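Local coordinates for hypothetical protein (Bacteroides ovatus, PDB 4EPS) that probably forms part of the tip of a fimbrium, the kind of cell-surface filament that mediates adhesion and biofilm formation, at residues Thr18-Ile23 with Ser152-His157; Leu161-Leu166 with Glu217-Arg222. One frame throughout, in Å; residues are numbered along the deposited sequence. Where two conformers were deposited one is given.

Strand 148-174, interrupted by a bulge or short loop, serves both contacts. Near its start, in interaction 1, it pairs in parallel with the end of strand 14-19; further along, in interaction 2, it pairs antiparallel with strand 217-222. It is a worked example of one long strand serving successive parts of a fold. The centres of the two contacts lie about 19 Å apart, and along the chain the first is complete before the second begins. They nevertheless touch, Ile-22 CG2 packing 4.1 Å from Leu-161 CB. The N-terminal segment, within a predicted propeptide, is thus paired alongside the same strand that continues through the fimbrillin-like region of this probable tip subunit.

Interaction 1 (Thr18-Ile23 with Ser152-His157); sequences TDTGII and SFQLTH
His-157 and Asp-19 meet where a short parallel strand pairing gives way to a turn. Asp-19 and Leu-155 form one bridge, Thr-18 and Gln-154 the other, and the backbone bonds continue to Thr-20 N, which donates to Leu-155 O (2.9 Å). The tight part lies around the imidazole. His-157 NE2 gives a nearly straight bond (170°) to Asp-19 OD2 at 2.7 Å, in the ring plane but tilted out of the carboxylate plane, on its syn side. Over one ring face sits Ile-22 CG1, 3.5 Å from the His-157 ring centroid, a CH-pi contact. The Asp-19 carboxylate, swung opposite its backbone N (chi1 177°), also reaches forward along its own chain: OD1 accepts from Gly-21 N at 2.7 Å, from above the carboxylate plane, closing an Asx turn. Thr-18, Gln-154 and Thr-20 form the looser, exposed side: Gln-154 lies alongside Thr-18, its OE1 is 3.4 Å from Thr-20 CG2, and a water links Thr-18 OG1, Ser-152 OG and Phe-153 O. With an alanine in place of His-157, Asp-19 OD2 would probably lose its ring N-H donor and a gap would open where the ring face meets Ile-22 CG1. Thr-38 N also donates to Asp-19 OD2 and helps hold that carboxylate; with His-157 NE2 bonded to Asp-19 and ND1 to Asp-133, the ring lies between two carboxylates, which would probably favour its doubly protonated, positively charged form.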
loop_
_atom_site.group_PDB
_atom_site.type_symbol
_atom_site.label_atom_id
_atom_site.label_comp_id
_atom_site.label_asym_id
_atom_site.label_seq_id
_atom_site.Cartn_x
_atom_site.Cartn_y
_atom_site.Cartn_z
ATOM N N THR A 18 -13.913 46.465 4.940
ATOM C CA THR A 18 -13.201 45.260 5.375
ATOM C C THR A 18 -14.071 44.456 6.317
ATOM O O THR A 18 -14.593 45.007 7.279
ATOM C CB THR A 18 -11.866 45.621 6.080
ATOM O OG1 THR A 18 -11.108 46.447 5.218
ATOM C CG2 THR A 18 -11.030 44.381 6.420
ATOM N N ASP A 19 -14.182 43.165 6.070
ATOM C CA ASP A 19 -14.914 42.266 6.970
ATOM C C ASP A 19 -13.979 41.787 8.064
ATOM O O ASP A 19 -12.910 41.274 7.754
ATOM C CB ASP A 19 -15.470 41.069 6.188
ATOM C CG ASP A 19 -16.192 40.042 7.050
ATOM O OD1 ASP A 19 -16.498 40.354 8.226
ATOM O OD2 ASP A 19 -16.477 38.959 6.551
ATOM N N THR A 20 -14.378 41.914 9.333
ATOM C CA THR A 20 -13.546 41.445 10.450
ATOM C C THR A 20 -13.638 39.902 10.534
ATOM O O THR A 20 -12.824 39.288 11.207
ATOM C CB THR A 20 -13.930 42.122 11.769
ATOM O OG1 THR A 20 -15.271 41.784 12.088
ATOM C CG2 THR A 20 -13.761 43.648 11.738
ATOM N N GLY A 21 -14.640 39.322 9.869
ATOM C CA GLY A 21 -14.848 37.877 9.761
ATOM C C GLY A 21 -15.629 37.222 10.882
ATOM O O GLY A 21 -15.797 37.803 11.953
ATOM N N ILE A 22 -16.164 36.031 10.610
ATOM C CA ILE A 22 -16.865 35.193 11.590
ATOM C C ILE A 22 -15.798 34.285 12.181
ATOM O O ILE A 22 -15.203 33.477 11.451
ATOM C CB ILE A 22 -18.044 34.403 10.974
ATOM C CG1 ILE A 22 -19.022 35.340 10.231
ATOM C CG2 ILE A 22 -18.773 33.571 12.044
ATOM C CD1 ILE A 22 -20.125 34.667 9.456
ATOM N N ILE A 23 -15.553 34.408 13.486
ATOM C CA ILE A 23 -14.480 33.674 14.162
ATOM C C ILE A 23 -15.016 32.525 15.034
ATOM O O ILE A 23 -16.186 32.500 15.377
ATOM C CB ILE A 23 -13.578 34.649 14.981
ATOM C CG1 ILE A 23 -14.399 35.465 16.004
ATOM C CG2 ILE A 23 -12.797 35.577 14.012
ATOM C CD1 ILE A 23 -13.560 36.263 17.094
ATOM N N SER A 152 -12.757 54.150 5.871
ATOM C CA SER A 152 -12.386 52.740 5.856
ATOM C C SER A 152 -13.150 52.042 6.975
ATOM O O SER A 152 -12.895 52.281 8.163
ATOM C CB SER A 152 -10.869 52.584 5.971
ATOM O OG SER A 152 -10.486 51.225 5.929
ATOM N N PHE A 153 -14.168 51.275 6.583
ATOM C CA PHE A 153 -15.056 50.612 7.529
ATOM C C PHE A 153 -14.604 49.219 7.882
ATOM O O PHE A 153 -14.142 48.459 7.020
ATOM C CB PHE A 153 -16.475 50.517 6.947
ATOM C CG PHE A 153 -17.155 51.846 6.745
ATOM C CD1 PHE A 153 -17.738 52.515 7.816
ATOM C CD2 PHE A 153 -17.167 52.457 5.493
ATOM C CE1 PHE A 153 -18.355 53.754 7.633
ATOM C CE2 PHE A 153 -17.786 53.705 5.317
ATOM C CZ PHE A 153 -18.355 54.343 6.394
ATOM N N GLN A 154 -14.809 48.865 9.149
ATOM C CA GLN A 154 -14.635 47.500 9.657
ATOM C C GLN A 154 -16.060 46.967 9.884
ATOM O O GLN A 154 -16.781 47.548 10.699
ATOM C CB GLN A 154 -13.825 47.487 10.985
ATOM C CG GLN A 154 -12.386 47.990 10.872
ATOM C CD GLN A 154 -11.507 47.045 10.112
ATOM O OE1 GLN A 154 -11.698 45.833 10.125
ATOM N NE2 GLN A 154 -10.602 47.583 9.340
ATOM N N LEU A 155 -16.472 45.917 9.170
ATOM C CA LEU A 155 -17.822 45.332 9.328
ATOM C C LEU A 155 -17.778 44.081 10.157
ATOM O O LEU A 155 -16.853 43.276 9.988
ATOM C CB LEU A 155 -18.469 44.986 7.972
ATOM C CG LEU A 155 -18.630 46.094 6.922
ATOM C CD1 LEU A 155 -19.413 45.559 5.733
ATOM C CD2 LEU A 155 -19.350 47.341 7.499
ATOM N N THR A 156 -18.776 43.897 11.041
ATOM C CA THR A 156 -18.875 42.683 11.851
ATOM C C THR A 156 -20.222 42.007 11.500
ATOM O O THR A 156 -21.211 42.701 11.273
ATOM C CB THR A 156 -18.699 43.041 13.343
ATOM O OG1 THR A 156 -17.496 43.800 13.492
ATOM C CG2 THR A 156 -18.612 41.827 14.242
ATOM N N HIS A 157 -20.243 40.678 11.458
ATOM C CA HIS A 157 -21.442 39.884 11.154
ATOM C C HIS A 157 -22.354 39.893 12.372
ATOM O O HIS A 157 -21.886 39.662 13.508
ATOM C CB HIS A 157 -21.050 38.450 10.757
ATOM C CG HIS A 157 -20.281 38.370 9.474
ATOM N ND1 HIS A 157 -20.889 37.980 8.299
ATOM C CD2 HIS A 157 -18.979 38.649 9.223
ATOM C CE1 HIS A 157 -19.932 37.976 7.378
ATOM N NE2 HIS A 157 -18.767 38.386 7.886
HETATM O O HOH W 1 -11.800 49.011 5.360
HETATM O O HOH W 2 -17.979 39.263 12.617
#

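Interaction 2 (Leu161-Leu166 with Glu217-Arg222); sequences LVVVKL and EYRLLR
Val-162 and Leu-220 form a hydrogen-bonded pair of the antiparallel strands 148-174 and 217-222, in the fimbrillin-like region (transthyretin clan); Val-164 and Tyr-218 form the next such pair. Val-162 N donates to Leu-220 O at 2.8 Å, and Val-164 N to Tyr-218 O at 2.7 Å; each bond is returned by the opposite strand. The non-hydrogen-bonded pairs, Leu-161 with Leu-221 and Val-163 with Arg-219, put their side chains on the other face of the sheet.

Glu-217 can be followed outward from its backbone. Its CB lies 3.5 Å from Val-164 O and also meets Lys-165 CD. CG stands between the backbone N and the carbonyl carbon (chi1 70°), which turns the extended remainder of the chain across Val-163, where CG and then CD approach CG1, the latter at 3.7 Å. At the tip, OE1 pairs with Arg-254 and, more distantly, accepts from a water that also accepts from Lys-165 NZ, while OE2 pairs with Lys-215. Several cationic groups thus converge on one carboxylate, which probably favours its charged form. Lys-165 NZ also donates to Asp-216 O.

On the face of Val-162 and Val-164, the terminal methyl CD1 of Leu-166 comes obliquely to Tyr-218 CE1 at 3.8 Å, and Tyr-218 meets Phe-196 edge-to-face. Arg-219, whose guanidinium also pairs with Asp-212, lies alongside Val-163 as its chain rises. Arg-219 NH1 reaches Glu-217 OE2 at 2.9 Å in a bent salt bridge (134°), meeting the anti lone pair with the carboxylate oxygen 8° out of the guanidinium plane.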
loop_
_atom_site.group_PDB
_atom_site.type_symbol
_atom_site.label_atom_id
_atom_site.label_comp_id
_atom_site.label_asym_id
_atom_site.label_seq_id
_atom_site.Cartn_x
_atom_site.Cartn_y
_atom_site.Cartn_z
ATOM N N LEU A 161 -23.234 31.515 13.102
ATOM C CA LEU A 161 -23.053 30.579 11.994
ATOM C C LEU A 161 -22.880 29.141 12.451
ATOM O O LEU A 161 -22.035 28.850 13.301
ATOM C CB LEU A 161 -21.825 31.015 11.169
ATOM C CG LEU A 161 -21.507 30.179 9.907
ATOM C CD1 LEU A 161 -22.626 30.359 8.832
ATOM C CD2 LEU A 161 -20.165 30.554 9.360
ATOM N N VAL A 162 -23.660 28.238 11.847
ATOM C CA VAL A 162 -23.521 26.800 12.057
ATOM C C VAL A 162 -22.627 26.290 10.915
ATOM O O VAL A 162 -22.905 26.574 9.745
ATOM C CB VAL A 162 -24.899 26.057 12.097
ATOM C CG1 VAL A 162 -24.749 24.532 11.875
ATOM C CG2 VAL A 162 -25.629 26.321 13.408
ATOM N N VAL A 163 -21.602 25.505 11.239
ATOM C CA VAL A 163 -20.750 24.866 10.219
ATOM C C VAL A 163 -20.836 23.354 10.471
ATOM O O VAL A 163 -20.636 22.940 11.616
ATOM C CB VAL A 163 -19.281 25.374 10.216
ATOM C CG1 VAL A 163 -18.458 24.636 9.142
ATOM C CG2 VAL A 163 -19.233 26.898 9.975
ATOM N N VAL A 164 -21.178 22.554 9.436
ATOM C CA VAL A 164 -21.280 21.098 9.585
ATOM C C VAL A 164 -20.234 20.435 8.682
ATOM O O VAL A 164 -20.214 20.685 7.480
ATOM C CB VAL A 164 -22.701 20.523 9.293
ATOM C CG1 VAL A 164 -22.761 19.025 9.627
ATOM C CG2 VAL A 164 -23.795 21.297 10.028
ATOM N N LYS A 165 -19.403 19.559 9.268
ATOM C CA LYS A 165 -18.417 18.769 8.528
ATOM C C LYS A 165 -18.818 17.294 8.618
ATOM O O LYS A 165 -18.620 16.660 9.660
ATOM C CB LYS A 165 -16.996 19.002 9.104
ATOM C CG LYS A 165 -15.885 18.309 8.306
ATOM C CD LYS A 165 -15.665 18.998 6.983
ATOM C CE LYS A 165 -14.459 18.442 6.273
ATOM N NZ LYS A 165 -14.432 18.945 4.886
ATOM N N LEU A 166 -19.395 16.746 7.535
ATOM C CA LEU A 166 -19.787 15.339 7.537
ATOM C C LEU A 166 -18.538 14.442 7.281
ATOM O O LEU A 166 -17.519 14.943 6.806
ATOM C CB LEU A 166 -20.884 15.071 6.496
ATOM C CG LEU A 166 -22.232 15.808 6.724
ATOM C CD1 LEU A 166 -23.186 15.489 5.570
ATOM C CD2 LEU A 166 -22.842 15.458 8.084
ATOM N N GLU A 217 -18.128 21.334 3.212
ATOM C CA GLU A 217 -18.783 21.571 4.497
ATOM C C GLU A 217 -20.036 22.388 4.238
ATOM O O GLU A 217 -20.140 23.058 3.189
ATOM C CB GLU A 217 -17.820 22.249 5.521
ATOM C CG GLU A 217 -17.463 23.680 5.211
ATOM C CD GLU A 217 -16.438 24.348 6.112
ATOM O OE1 GLU A 217 -15.739 23.648 6.878
ATOM O OE2 GLU A 217 -16.323 25.589 6.023
ATOM N N TYR A 218 -20.993 22.311 5.174
ATOM C CA TYR A 218 -22.264 23.030 5.070
ATOM C C TYR A 218 -22.273 24.171 6.047
ATOM O O TYR A 218 -21.804 23.991 7.177
ATOM C CB TYR A 218 -23.459 22.110 5.364
ATOM C CG TYR A 218 -23.596 20.968 4.380
ATOM C CD1 TYR A 218 -22.826 19.814 4.512
ATOM C CD2 TYR A 218 -24.463 21.059 3.289
ATOM C CE1 TYR A 218 -22.959 18.749 3.615
ATOM C CE2 TYR A 218 -24.597 19.999 2.383
ATOM C CZ TYR A 218 -23.843 18.851 2.556
ATOM O OH TYR A 218 -23.935 17.812 1.664
ATOM N N ARG A 219 -22.802 25.324 5.630
ATOM C CA ARG A 219 -22.864 26.539 6.464
ATOM C C ARG A 219 -24.271 27.061 6.506
ATOM O O ARG A 219 -24.974 27.046 5.498
ATOM C CB ARG A 219 -21.884 27.617 5.944
ATOM C CG ARG A 219 -20.435 27.127 6.014
ATOM C CD ARG A 219 -19.398 28.230 6.026
ATOM N NE ARG A 219 -19.187 28.836 4.711
ATOM C CZ ARG A 219 -18.274 28.447 3.824
ATOM N NH1 ARG A 219 -17.475 27.408 4.086
ATOM N NH2 ARG A 219 -18.161 29.074 2.665
ATOM N N LEU A 220 -24.712 27.498 7.685
ATOM C CA LEU A 220 -26.060 28.005 7.848
ATOM C C LEU A 220 -26.061 29.149 8.834
ATOM O O LEU A 220 -25.690 28.941 9.989
ATOM C CB LEU A 220 -26.984 26.870 8.356
ATOM C CG LEU A 220 -28.454 27.235 8.555
ATOM C CD1 LEU A 220 -29.172 27.329 7.191
ATOM C CD2 LEU A 220 -29.138 26.178 9.389
ATOM N N LEU A 221 -26.495 30.332 8.396
ATOM C CA LEU A 221 -26.648 31.464 9.313
ATOM C C LEU A 221 -27.835 31.219 10.243
ATOM O O LEU A 221 -28.875 30.717 9.791
ATOM C CB LEU A 221 -26.861 32.783 8.551
ATOM C CG LEU A 221 -25.696 33.225 7.665
ATOM C CD1 LEU A 221 -26.197 34.196 6.601
ATOM C CD2 LEU A 221 -24.561 33.828 8.496
ATOM N N ARG A 222 -27.666 31.549 11.547
ATOM C CA ARG A 222 -28.690 31.393 12.590
ATOM C C ARG A 222 -28.752 32.645 13.441
ATOM O O ARG A 222 -27.765 33.376 13.545
ATOM C CB ARG A 222 -28.387 30.171 13.499
ATOM C CG ARG A 222 -28.308 28.789 12.764
ATOM C CD ARG A 222 -29.651 28.305 12.251
ATOM N NE ARG A 222 -30.623 28.084 13.331
ATOM C CZ ARG A 222 -31.943 28.107 13.181
ATOM N NH1 ARG A 222 -32.482 28.386 11.996
ATOM N NH2 ARG A 222 -32.738 27.879 14.221
HETATM O O HOH W 3 -13.430 21.603 5.825
#